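PDB 1K7J: protein yciO from Escherichia coli, which is of uncertain function but belongs to the SUA5 (YrdC-like) family and may, like its relatives, bind double-stranded RNA. Local coordinates for residues R70-L75 / V84-M89; S76-V81 / L136-L141. All blocks are in the same frame, centred on the assembly; numbering follows the deposited sequence.

Interaction 1: residues R70-L75 / V84-M89; sequences RDLSEL and VAFRLM
Leu72 and Phe86 each hold CG anti to the backbone N (chi1 -177° and -178°), which carries the leucine fork and the aromatic ring out from their helices until they meet nearly at a right angle. Leu72 CD2 lies 3.6 Å from Phe86 CE1, an oblique approach at the exposed border of the contact. The other methyl turns inward: Leu72 CD1 is 4.1 Å from Met89 CE. Met89, a selenomethionine, bends at its last torsion (chi3 -67°), folding CE back so that it also reaches Leu75 CD2 at 3.7 Å, while SE sits 3.9 Å from Leu75 CD1. A flexible, unbranched chain suits this place, since one bend lets its methyl touch both leucines from one side. No hydrogen bond crosses the contact; cohesion is entirely apolar. At the start of the first helix Asp71 acts as N-cap, its OD1 accepting from Glu74 N at 2.9 Å, and Glu74 OE1 accepts from Arg70 N at 2.9 Å, so Glu74 grips the helix start through backbone N and carboxylate. Beneath, Leu101 and Phe99 of strand 97-102 receive Leu75 and Met89. This is the packing of two consecutive helices, 72-78 and 83-90, on the sheet of the YrdC-like alpha/beta fold.

Interaction 2: residues S76-V81 / L136-L141; sequences STYSFV and LGEPML
Pro139 points its CG-CD edge at one face of the Tyr78 ring, the tight, buried half of the contact. Pro139 CG stands over the ring centre, 3.6 Å from the Tyr78 centroid and 13° off the ring normal, a CH-pi interaction; alongside it Pro139 CD comes within 3.3 Å of Tyr78 CZ. With CG anti to the carbonyl carbon (chi1 -72°), Tyr78 reaches out from the last turn of its helix toward the proline. Proline suits because its rigid ring presents CG and CD together to the aromatic face. Around the hydroxyl the fit is looser: Glu138 CB is 3.8 Å from Tyr78 OH, and the carboxylate, turned 87° from the ring plane, is joined to it through water. That water lies 2.7 Å from Tyr78 OH and donates to Glu138 OE1 at 2.8 Å. Replacing Tyr78 with an alanine would probably open a gap over Pro139 and deprive the bridging water of its hydroxyl partner. Gly137, with positive phi (91°), ends helix 127-136 at a backbone conformation where a side chain would press on the preceding carbonyl. The contact thus joins the end of helix 72-78 to the helix-to-strand turn leading into strand 140-144 of the YrdC-like mixed sheet.

Overall arrangement
Helix 72-78 is shared by both contacts: its opening turn and Leu75 face helix 83-90 in interaction 1, and its final turn faces the 136-141 turn in interaction 2. Their centres are about 11 Å apart, and they touch directly at two places. Glu74 OE2 lies 3.5 Å from Pro139 CD, so the residue that ties down the helix start also borders the proline under Tyr78. Val81 CG1 meets Met89 CE at 3.6 Å, linking the connection between the two helices to the apolar cluster. Interaction 2 is the more central, about 11 Å from the chain's centre against about 15 Å for interaction 1.

Interaction 1: residues R70-L75 / V84-M89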
loop_
_atom_site.group_PDB
_atom_site.type_symbol
_atom_site.label_atom_id
_atom_site.label_comp_id
_atom_site.label_asym_id
_atom_site.label_seq_id
_atom_site.Cartn_x
_atom_site.Cartn_y
_atom_site.Cartn_z
ATOM N N ARG A 70 1.551 2.438 9.404
ATOM C CA ARG A 70 1.730 3.774 9.955
ATOM C C ARG A 70 3.197 4.163 10.118
ATOM O O ARG A 70 3.601 5.269 9.756
ATOM C CB ARG A 70 1.034 3.862 11.315
ATOM C CG ARG A 70 1.076 5.239 11.958
ATOM C CD ARG A 70 0.140 6.212 11.256
ATOM N NE ARG A 70 0.201 7.544 11.851
ATOM C CZ ARG A 70 -0.193 7.830 13.088
ATOM N NH1 ARG A 70 -0.685 6.877 13.869
ATOM N NH2 ARG A 70 -0.081 9.069 13.553
ATOM N N ASP A 71 3.991 3.246 10.657
ATOM C CA ASP A 71 5.401 3.509 10.906
ATOM C C ASP A 71 6.170 2.205 11.063
ATOM O O ASP A 71 5.601 1.125 10.924
ATOM C CB ASP A 71 5.550 4.353 12.175
ATOM C CG ASP A 71 4.691 3.841 13.322
ATOM O OD1 ASP A 71 4.462 2.614 13.404
ATOM O OD2 ASP A 71 4.252 4.666 14.152
ATOM N N LEU A 72 7.464 2.312 11.355
ATOM C CA LEU A 72 8.309 1.134 11.515
ATOM C C LEU A 72 7.829 0.244 12.659
ATOM O O LEU A 72 7.904 -0.978 12.566
ATOM C CB LEU A 72 9.768 1.553 11.746
ATOM C CG LEU A 72 10.795 0.422 11.851
ATOM C CD1 LEU A 72 10.770 -0.427 10.587
ATOM C CD2 LEU A 72 12.182 1.013 12.064
ATOM N N SER A 73 7.333 0.851 13.733
ATOM C CA SER A 73 6.840 0.078 14.869
ATOM C C SER A 73 5.702 -0.843 14.430
ATOM O O SER A 73 5.701 -2.034 14.745
ATOM C CB SER A 73 6.340 1.010 15.975
ATOM O OG SER A 73 5.772 0.266 17.041
ATOM N N GLU A 74 4.733 -0.291 13.705
ATOM C CA GLU A 74 3.612 -1.098 13.241
ATOM C C GLU A 74 4.101 -2.146 12.252
ATOM O O GLU A 74 3.650 -3.288 12.270
ATOM C CB GLU A 74 2.544 -0.223 12.583
ATOM C CG GLU A 74 1.333 -1.026 12.126
ATOM C CD GLU A 74 0.105 -0.165 11.916
ATOM O OE1 GLU A 74 0.019 0.528 10.881
ATOM O OE2 GLU A 74 -0.778 -0.177 12.801
ATOM N N LEU A 75 5.035 -1.757 11.391
ATOM C CA LEU A 75 5.588 -2.686 10.413
ATOM C C LEU A 75 6.212 -3.874 11.145
ATOM O O LEU A 75 6.042 -5.027 10.743
ATOM C CB LEU A 75 6.641 -1.973 9.552
ATOM C CG LEU A 75 7.357 -2.786 8.467
ATOM C CD1 LEU A 75 7.861 -1.840 7.379
ATOM C CD2 LEU A 75 8.513 -3.583 9.071
ATOM N N VAL A 84 19.478 -7.116 10.500
ATOM C CA VAL A 84 19.787 -6.617 9.166
ATOM C C VAL A 84 18.645 -5.776 8.603
ATOM O O VAL A 84 18.860 -4.652 8.140
ATOM C CB VAL A 84 20.100 -7.781 8.200
ATOM C CG1 VAL A 84 20.186 -7.272 6.771
ATOM C CG2 VAL A 84 21.421 -8.437 8.593
ATOM N N ALA A 85 17.433 -6.318 8.658
ATOM C CA ALA A 85 16.261 -5.618 8.144
ATOM C C ALA A 85 15.977 -4.331 8.913
ATOM O O ALA A 85 15.676 -3.297 8.317
ATOM C CB ALA A 85 15.045 -6.532 8.199
ATOM N N PHE A 86 16.069 -4.399 10.237
ATOM C CA PHE A 86 15.804 -3.234 11.070
ATOM C C PHE A 86 16.720 -2.062 10.742
ATOM O O PHE A 86 16.254 -0.941 10.531
ATOM C CB PHE A 86 15.961 -3.582 12.548
ATOM C CG PHE A 86 15.657 -2.436 13.466
ATOM C CD1 PHE A 86 14.351 -1.975 13.613
ATOM C CD2 PHE A 86 16.678 -1.794 14.161
ATOM C CE1 PHE A 86 14.067 -0.887 14.441
ATOM C CE2 PHE A 86 16.404 -0.709 14.989
ATOM C CZ PHE A 86 15.097 -0.256 15.129
ATOM N N ARG A 87 18.022 -2.321 10.705
ATOM C CA ARG A 87 18.992 -1.273 10.418
ATOM C C ARG A 87 18.771 -0.636 9.052
ATOM O O ARG A 87 18.880 0.582 8.901
ATOM C CB ARG A 87 20.412 -1.831 10.505
ATOM C CG ARG A 87 20.794 -2.349 11.879
ATOM C CD ARG A 87 22.297 -2.549 11.957
ATOM N NE ARG A 87 22.998 -1.284 11.752
ATOM C CZ ARG A 87 24.282 -1.178 11.426
ATOM N NH1 ARG A 87 25.022 -2.267 11.261
ATOM N NH2 ARG A 87 24.825 0.022 11.258
ATOM N N LEU A 88 18.454 -1.453 8.057
ATOM C CA LEU A 88 18.223 -0.926 6.720
ATOM C C LEU A 88 16.949 -0.093 6.642
ATOM O O LEU A 88 16.946 0.998 6.070
ATOM C CB LEU A 88 18.165 -2.071 5.706
ATOM C CG LEU A 88 19.527 -2.682 5.359
ATOM C CD1 LEU A 88 19.342 -3.974 4.576
ATOM C CD2 LEU A 88 20.338 -1.670 4.552
HETATM N N MSE A 89 15.865 -0.584 7.231
HETATM C CA MSE A 89 14.613 0.156 7.167
HETATM C C MSE A 89 14.565 1.400 8.043
HETATM O O MSE A 89 13.933 2.381 7.674
HETATM C CB MSE A 89 13.433 -0.756 7.502
HETATM C CG MSE A 89 13.240 -1.874 6.503
HETATM SE SE MSE A 89 11.630 -2.880 6.885
HETATM C CE MSE A 89 12.192 -3.673 8.582
#

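Interaction 2: residues S76-V81 / L136-L141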
loop_
_atom_site.group_PDB
_atom_site.type_symbol
_atom_site.label_atom_id
_atom_site.label_comp_id
_atom_site.label_asym_id
_atom_site.label_seq_id
_atom_site.Cartn_x
_atom_site.Cartn_y
_atom_site.Cartn_z
ATOM N N SER A 76 6.910 -3.586 12.238
ATOM C CA SER A 76 7.577 -4.614 13.030
ATOM C C SER A 76 6.619 -5.488 13.829
ATOM O O SER A 76 7.026 -6.486 14.426
ATOM C CB SER A 76 8.590 -3.959 13.965
ATOM O OG SER A 76 9.550 -3.237 13.211
ATOM N N THR A 77 5.348 -5.101 13.846
ATOM C CA THR A 77 4.326 -5.854 14.555
ATOM C C THR A 77 3.723 -6.883 13.602
ATOM O O THR A 77 3.360 -7.990 14.005
ATOM C CB THR A 77 3.201 -4.917 15.050
ATOM O OG1 THR A 77 3.757 -3.916 15.913
ATOM C CG2 THR A 77 2.138 -5.700 15.809
ATOM N N TYR A 78 3.640 -6.512 12.329
ATOM C CA TYR A 78 3.053 -7.380 11.318
ATOM C C TYR A 78 4.028 -8.213 10.493
ATOM O O TYR A 78 3.603 -9.025 9.678
ATOM C CB TYR A 78 2.153 -6.559 10.387
ATOM C CG TYR A 78 0.875 -6.116 11.063
ATOM C CD1 TYR A 78 0.883 -5.096 12.015
ATOM C CD2 TYR A 78 -0.332 -6.758 10.795
ATOM C CE1 TYR A 78 -0.285 -4.729 12.690
ATOM C CE2 TYR A 78 -1.502 -6.402 11.462
ATOM C CZ TYR A 78 -1.471 -5.390 12.407
ATOM O OH TYR A 78 -2.627 -5.047 13.067
ATOM N N SER A 79 5.327 -8.020 10.689
ATOM C CA SER A 79 6.308 -8.810 9.954
ATOM C C SER A 79 7.485 -9.131 10.865
ATOM O O SER A 79 7.694 -8.463 11.880
ATOM C CB SER A 79 6.793 -8.062 8.704
ATOM O OG SER A 79 7.436 -6.846 9.035
ATOM N N PHE A 80 8.238 -10.170 10.515
ATOM C CA PHE A 80 9.396 -10.568 11.306
ATOM C C PHE A 80 10.596 -9.740 10.863
ATOM O O PHE A 80 11.056 -9.836 9.720
ATOM C CB PHE A 80 9.672 -12.061 11.124
ATOM C CG PHE A 80 8.629 -12.948 11.753
ATOM C CD1 PHE A 80 8.470 -12.983 13.136
ATOM C CD2 PHE A 80 7.814 -13.754 10.963
ATOM C CE1 PHE A 80 7.511 -13.816 13.727
ATOM C CE2 PHE A 80 6.856 -14.586 11.541
ATOM C CZ PHE A 80 6.703 -14.619 12.923
ATOM N N VAL A 81 11.096 -8.924 11.783
ATOM C CA VAL A 81 12.212 -8.035 11.503
ATOM C C VAL A 81 13.453 -8.379 12.322
ATOM O O VAL A 81 13.426 -8.318 13.548
ATOM C CB VAL A 81 11.807 -6.572 11.805
ATOM C CG1 VAL A 81 12.953 -5.624 11.465
ATOM C CG2 VAL A 81 10.555 -6.205 11.014
ATOM N N LEU A 136 -7.608 4.622 10.982
ATOM C CA LEU A 136 -7.941 3.199 10.919
ATOM C C LEU A 136 -7.430 2.449 12.149
ATOM O O LEU A 136 -8.118 1.579 12.683
ATOM C CB LEU A 136 -7.368 2.574 9.644
ATOM C CG LEU A 136 -7.678 1.092 9.397
ATOM C CD1 LEU A 136 -9.181 0.865 9.350
ATOM C CD2 LEU A 136 -7.033 0.658 8.089
ATOM N N GLY A 137 -6.220 2.778 12.592
ATOM C CA GLY A 137 -5.679 2.139 13.781
ATOM C C GLY A 137 -4.862 0.884 13.557
ATOM O O GLY A 137 -4.302 0.326 14.502
ATOM N N GLU A 138 -4.811 0.427 12.312
ATOM C CA GLU A 138 -4.037 -0.756 11.955
ATOM C C GLU A 138 -3.682 -0.645 10.477
ATOM O O GLU A 138 -4.143 0.275 9.795
ATOM C CB GLU A 138 -4.842 -2.036 12.221
ATOM C CG GLU A 138 -6.148 -2.150 11.444
ATOM C CD GLU A 138 -6.824 -3.503 11.634
ATOM O OE1 GLU A 138 -6.511 -4.192 12.630
ATOM O OE2 GLU A 138 -7.674 -3.872 10.796
ATOM N N PRO A 139 -2.857 -1.570 9.963
ATOM C CA PRO A 139 -2.473 -1.522 8.550
ATOM C C PRO A 139 -3.652 -1.685 7.608
ATOM O O PRO A 139 -4.695 -2.218 7.975
ATOM C CB PRO A 139 -1.489 -2.685 8.412
ATOM C CG PRO A 139 -0.901 -2.796 9.778
ATOM C CD PRO A 139 -2.112 -2.628 10.663
HETATM N N MSE A 140 -3.464 -1.221 6.382
HETATM C CA MSE A 140 -4.482 -1.330 5.355
HETATM C C MSE A 140 -3.951 -2.308 4.309
HETATM O O MSE A 140 -2.811 -2.181 3.871
HETATM C CB MSE A 140 -4.715 0.051 4.733
HETATM C CG MSE A 140 -5.750 0.112 3.637
HETATM SE SE MSE A 140 -6.682 1.815 3.659
HETATM C CE MSE A 140 -5.170 3.012 3.733
ATOM N N LEU A 141 -4.747 -3.310 3.946
ATOM C CA LEU A 141 -4.321 -4.254 2.921
ATOM C C LEU A 141 -4.331 -3.439 1.639
ATOM O O LEU A 141 -5.333 -2.794 1.319
ATOM C CB LEU A 141 -5.300 -5.420 2.806
ATOM C CG LEU A 141 -5.027 -6.365 1.631
ATOM C CD1 LEU A 141 -3.648 -7.001 1.779
ATOM C CD2 LEU A 141 -6.109 -7.428 1.579
HETATM O O HOH W 1 -4.955 -6.304 13.573
#